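Local coordinates for alcohol dehydrogenase IV (Corynebacterium glutamicum, PDB 3IV7), which probably acts as an NAD-dependent maleylacetate reductase of the iron-containing alcohol dehydrogenase family, at residues E31-R35 and P149-I153; E126-V130 and A230-A234. All coordinates share one frame; numbering follows the deposited sequence.

Interaction 1: E31-R35 and P149-I153; sequences EVERR and PETVI
The hydroxyl of T151, at the start of strand 151-154, reaches the carboxylate of E31 near the end of helix 24-35. T151 OG1 donates to E31 OE2 over a short 2.5 Å, from above the carboxylate plane. T151 CG2 lies about 3.8 Å from E31 CD, so the methyl packs on the acid that the hydroxyl binds; a threonine suits both tasks.

The other direct bonds are salt bridges. Within the helix, the i to i+3 and i to i+4 spacings bring R34 and R35 to the same carboxylate. R34 takes it side-on, NE and NH2 meeting E31 OE1, while NH2 also reaches E31 OE2 at 2.8 Å. R35 likewise uses NE and NH2, but both on E31 OE2. That oxygen thus receives four donors, counting T151 OG1. Across the contact, R35 presents its NH1/NH2 end to E150, with NH2 shared between the two acids: NH1 and NH2 both meet E150 OE1, at 2.8 and 2.9 Å, exactly in the guanidinium plane, although the carboxylate is turned 37° from it. The reach comes from a chain extended from CG to NE, which starts with CG anti to the carbonyl carbon (chi1 -66°).

A water adds a lighter link, donating to E150 O at 2.8 Å and accepting a weak bond from R34 NH2. Nearby, K16 of strand 7-20 packs on E31, R34 and T151, and P114 borders R35 and E150.

The network ties the last turn of a helix to the start of a strand and the residue before it. Two arginines against two glutamates probably leave little net charge among the four, and the donors around E31 would favour its ionised form although it is buried. Bonds along two adjoining edges of the R35 guanidinium should restrict its rotation.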
loop_
_atom_site.group_PDB
_atom_site.type_symbol
_atom_site.label_atom_id
_atom_site.label_comp_id
_atom_site.label_asym_id
_atom_site.label_seq_id
_atom_site.Cartn_x
_atom_site.Cartn_y
_atom_site.Cartn_z
ATOM N N GLU A 31 -16.322 13.948 5.012
ATOM C CA GLU A 31 -14.940 14.282 5.356
ATOM C C GLU A 31 -14.838 15.586 6.172
ATOM O O GLU A 31 -14.106 15.651 7.167
ATOM C CB GLU A 31 -14.096 14.340 4.060
ATOM C CG GLU A 31 -12.704 14.604 4.226
ATOM C CD GLU A 31 -11.943 13.482 4.912
ATOM O OE1 GLU A 31 -12.486 12.403 5.136
ATOM O OE2 GLU A 31 -10.801 13.719 5.252
ATOM N N VAL A 32 -15.602 16.602 5.782
ATOM C CA VAL A 32 -15.602 17.862 6.494
ATOM C C VAL A 32 -16.204 17.725 7.909
ATOM O O VAL A 32 -15.733 18.364 8.892
ATOM C CB VAL A 32 -16.406 18.914 5.728
ATOM C CG1 VAL A 32 -16.626 20.143 6.589
ATOM C CG2 VAL A 32 -15.703 19.272 4.419
ATOM N N GLU A 33 -17.251 16.927 8.008
ATOM C CA GLU A 33 -17.911 16.716 9.279
ATOM C C GLU A 33 -17.037 15.895 10.224
ATOM O O GLU A 33 -16.922 16.233 11.381
ATOM C CB GLU A 33 -19.288 16.090 9.077
ATOM C CG GLU A 33 -20.267 17.087 8.470
ATOM C CD GLU A 33 -21.683 16.656 8.523
ATOM O OE1 GLU A 33 -21.956 15.449 8.411
ATOM O OE2 GLU A 33 -22.544 17.545 8.656
ATOM N N ARG A 34 -16.369 14.865 9.692
ATOM C CA ARG A 34 -15.456 14.042 10.478
ATOM C C ARG A 34 -14.300 14.916 11.051
ATOM O O ARG A 34 -13.880 14.740 12.190
ATOM C CB ARG A 34 -14.918 12.920 9.601
ATOM C CG ARG A 34 -13.829 12.065 10.232
ATOM C CD ARG A 34 -13.360 10.988 9.261
ATOM N NE ARG A 34 -12.415 11.482 8.251
ATOM C CZ ARG A 34 -11.081 11.529 8.400
ATOM N NH1 ARG A 34 -10.511 11.144 9.540
ATOM N NH2 ARG A 34 -10.307 11.982 7.400
ATOM N N ARG A 35 -13.863 15.908 10.281
ATOM C CA ARG A 35 -12.801 16.822 10.727
ATOM C C ARG A 35 -13.309 17.918 11.630
ATOM O O ARG A 35 -12.532 18.539 12.358
ATOM C CB ARG A 35 -12.108 17.465 9.511
ATOM C CG ARG A 35 -11.364 16.493 8.669
ATOM C CD ARG A 35 -10.896 17.098 7.300
ATOM N NE ARG A 35 -10.142 16.093 6.577
ATOM C CZ ARG A 35 -8.870 15.810 6.817
ATOM N NH1 ARG A 35 -8.166 16.523 7.707
ATOM N NH2 ARG A 35 -8.284 14.831 6.152
ATOM N N PRO A 149 -1.972 15.081 0.156
ATOM C CA PRO A 149 -3.331 15.274 0.665
ATOM C C PRO A 149 -3.705 14.163 1.642
ATOM O O PRO A 149 -3.365 12.993 1.423
ATOM C CB PRO A 149 -4.190 15.209 -0.596
ATOM C CG PRO A 149 -3.280 15.704 -1.695
ATOM C CD PRO A 149 -1.880 15.308 -1.300
ATOM N N GLU A 150 -4.347 14.524 2.719
ATOM C CA GLU A 150 -4.753 13.548 3.711
ATOM C C GLU A 150 -5.876 12.666 3.211
ATOM O O GLU A 150 -5.995 11.522 3.618
ATOM C CB GLU A 150 -5.187 14.230 4.975
ATOM C CG GLU A 150 -4.080 14.807 5.731
ATOM C CD GLU A 150 -4.506 15.352 7.072
ATOM O OE1 GLU A 150 -5.694 15.213 7.443
ATOM O OE2 GLU A 150 -3.650 15.943 7.736
ATOM N N THR A 151 -6.724 13.220 2.371
ATOM C CA THR A 151 -7.812 12.466 1.790
ATOM C C THR A 151 -7.927 12.723 0.302
ATOM O O THR A 151 -7.775 13.881 -0.172
ATOM C CB THR A 151 -9.130 12.837 2.454
ATOM O OG1 THR A 151 -9.036 12.586 3.861
ATOM C CG2 THR A 151 -10.292 12.050 1.839
ATOM N N VAL A 152 -8.239 11.664 -0.444
ATOM C CA VAL A 152 -8.495 11.788 -1.856
ATOM C C VAL A 152 -9.885 11.273 -2.159
ATOM O O VAL A 152 -10.238 10.160 -1.775
ATOM C CB VAL A 152 -7.453 11.003 -2.701
ATOM C CG1 VAL A 152 -7.715 11.217 -4.217
ATOM C CG2 VAL A 152 -6.038 11.433 -2.316
ATOM N N ILE A 153 -10.683 12.104 -2.822
ATOM C CA ILE A 153 -12.041 11.706 -3.278
ATOM C C ILE A 153 -12.038 11.515 -4.793
ATOM O O ILE A 153 -11.752 12.448 -5.549
ATOM C CB ILE A 153 -13.080 12.726 -2.861
ATOM C CG1 ILE A 153 -13.101 12.822 -1.326
ATOM C CG2 ILE A 153 -14.513 12.361 -3.467
ATOM C CD1 ILE A 153 -13.931 14.037 -0.759
HETATM O O HOH W 1 -7.435 11.244 6.056
#

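Interaction 2: E126-V130 and A230-A234; sequences EATNV and AVSFA
A127 and A230 meet methyl to methyl, CB to CB at 3.5 Å, with both CB atoms directed into the contact. The small side chains let the loop backbone come close to helix 216-236: the CA atoms of T128 and A234 are 5.0 Å apart. V231 joins from the flank. Its CB leaves the helix away from the loop, yet CG2, set beside the backbone N, lies 3.8 Å from A127 CB.

T128 divides its two branches between different surroundings. With chi1 at 81°, OG1 sits between the backbone N and the carbonyl carbon, where it accepts from V130 N in an ST turn and also bonds K105. The same rotation sets CG2 against the helix, 3.9 Å from A230 O and 4.0 Å from F233 CD2, at the edge of the phenyl ring. One turn on from A230, A234 CB rests 3.7 Å from A127 O and close to T128 CA, a spot suited to a lone methyl. A water then bridges the two segments by donating to N129 OD1 and to A234 O.

Around this mostly apolar seam, F233 stacks with H177 and H242, and S232, on the far side of the helix from the loop, bonds N191 O through OG and packs against helices 164-181 and 189-211. On the loop side, N129 and V130 lean on strand 138-143 and E126 on strand 115-119, so the contact joins the sheet-bearing part of the chain to the helical part.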
loop_
_atom_site.group_PDB
_atom_site.type_symbol
_atom_site.label_atom_id
_atom_site.label_comp_id
_atom_site.label_asym_id
_atom_site.label_seq_id
_atom_site.Cartn_x
_atom_site.Cartn_y
_atom_site.Cartn_z
ATOM N N GLU A 126 -2.214 13.960 -6.431
ATOM C CA GLU A 126 -2.950 13.784 -5.149
ATOM C C GLU A 126 -2.402 12.651 -4.270
ATOM O O GLU A 126 -2.697 12.587 -3.076
ATOM C CB GLU A 126 -4.431 13.547 -5.407
ATOM C CG GLU A 126 -4.770 12.247 -6.196
ATOM C CD GLU A 126 -4.644 12.359 -7.679
ATOM O OE1 GLU A 126 -4.120 13.363 -8.169
ATOM O OE2 GLU A 126 -5.066 11.419 -8.367
ATOM N N ALA A 127 -1.613 11.774 -4.866
ATOM C CA ALA A 127 -1.035 10.670 -4.160
ATOM C C ALA A 127 0.457 10.795 -3.950
ATOM O O ALA A 127 1.069 9.850 -3.575
ATOM C CB ALA A 127 -1.347 9.377 -4.874
ATOM N N THR A 128 1.045 11.971 -4.177
ATOM C CA THR A 128 2.479 12.152 -3.893
ATOM C C THR A 128 2.711 13.302 -2.892
ATOM O O THR A 128 1.855 14.233 -2.724
ATOM C CB THR A 128 3.313 12.449 -5.171
ATOM O OG1 THR A 128 3.199 13.828 -5.506
ATOM C CG2 THR A 128 2.845 11.608 -6.357
ATOM N N ASN A 129 3.875 13.254 -2.288
ATOM C CA ASN A 129 4.336 14.248 -1.363
ATOM C C ASN A 129 5.325 15.161 -2.047
ATOM O O ASN A 129 6.190 15.717 -1.410
ATOM C CB ASN A 129 4.988 13.585 -0.163
ATOM C CG ASN A 129 6.086 12.596 -0.551
ATOM O OD1 ASN A 129 6.381 12.394 -1.735
ATOM N ND2 ASN A 129 6.608 11.900 0.442
ATOM N N VAL A 130 5.171 15.297 -3.364
ATOM C CA VAL A 130 6.038 16.124 -4.197
ATOM C C VAL A 130 5.341 17.436 -4.490
ATOM O O VAL A 130 4.145 17.459 -4.899
ATOM C CB VAL A 130 6.365 15.411 -5.544
ATOM C CG1 VAL A 130 7.147 16.365 -6.522
ATOM C CG2 VAL A 130 7.157 14.115 -5.275
ATOM N N ALA A 230 0.673 6.582 -8.844
ATOM C CA ALA A 230 1.252 7.694 -8.103
ATOM C C ALA A 230 1.763 7.276 -6.728
ATOM O O ALA A 230 2.849 7.712 -6.302
ATOM C CB ALA A 230 0.232 8.854 -7.994
ATOM N N VAL A 231 1.017 6.401 -6.048
ATOM C CA VAL A 231 1.462 5.857 -4.771
ATOM C C VAL A 231 2.794 5.083 -4.944
ATOM O O VAL A 231 3.712 5.203 -4.119
ATOM C CB VAL A 231 0.400 4.943 -4.134
ATOM C CG1 VAL A 231 0.983 4.211 -2.900
ATOM C CG2 VAL A 231 -0.896 5.800 -3.699
ATOM N N SER A 232 2.898 4.322 -6.037
ATOM C CA SER A 232 4.125 3.610 -6.367
ATOM C C SER A 232 5.294 4.597 -6.590
ATOM O O SER A 232 6.388 4.431 -6.052
ATOM C CB SER A 232 3.916 2.792 -7.644
ATOM O OG SER A 232 5.123 2.130 -8.004
ATOM N N PHE A 233 5.023 5.613 -7.392
ATOM C CA PHE A 233 5.984 6.636 -7.751
ATOM C C PHE A 233 6.438 7.480 -6.543
ATOM O O PHE A 233 7.600 7.762 -6.405
ATOM C CB PHE A 233 5.352 7.522 -8.836
ATOM C CG PHE A 233 6.091 8.765 -9.104
ATOM C CD1 PHE A 233 7.287 8.738 -9.768
ATOM C CD2 PHE A 233 5.511 9.999 -8.831
ATOM C CE1 PHE A 233 7.961 9.918 -10.060
ATOM C CE2 PHE A 233 6.170 11.154 -9.129
ATOM C CZ PHE A 233 7.404 11.105 -9.741
ATOM N N ALA A 234 5.509 7.821 -5.663
ATOM C CA ALA A 234 5.843 8.553 -4.429
ATOM C C ALA A 234 6.886 7.773 -3.629
ATOM O O ALA A 234 7.804 8.352 -3.044
ATOM C CB ALA A 234 4.566 8.795 -3.587
HETATM O O HOH W 2 8.279 10.980 -3.251
#

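Overall arrangement
The two contacts lie about 17 Å apart between centres and occupy different parts of the fold. Interaction 1 is peripheral, within the α/β part, where a helix covers one face of the parallel sheet; its substance is charge, with arginines and a glutamate that are exposed or partly exposed around the buried pair E31 and T151. Interaction 2 is nearer the middle of the chain, at the junction with the helical part, and relies on methyl groups, a ring edge and a bridging water. They share no element, yet they touch: P149 and V152 pack on the backbone of the 126-130 loop, so strand 151-154 and its approach lie between the outer helix and the junction.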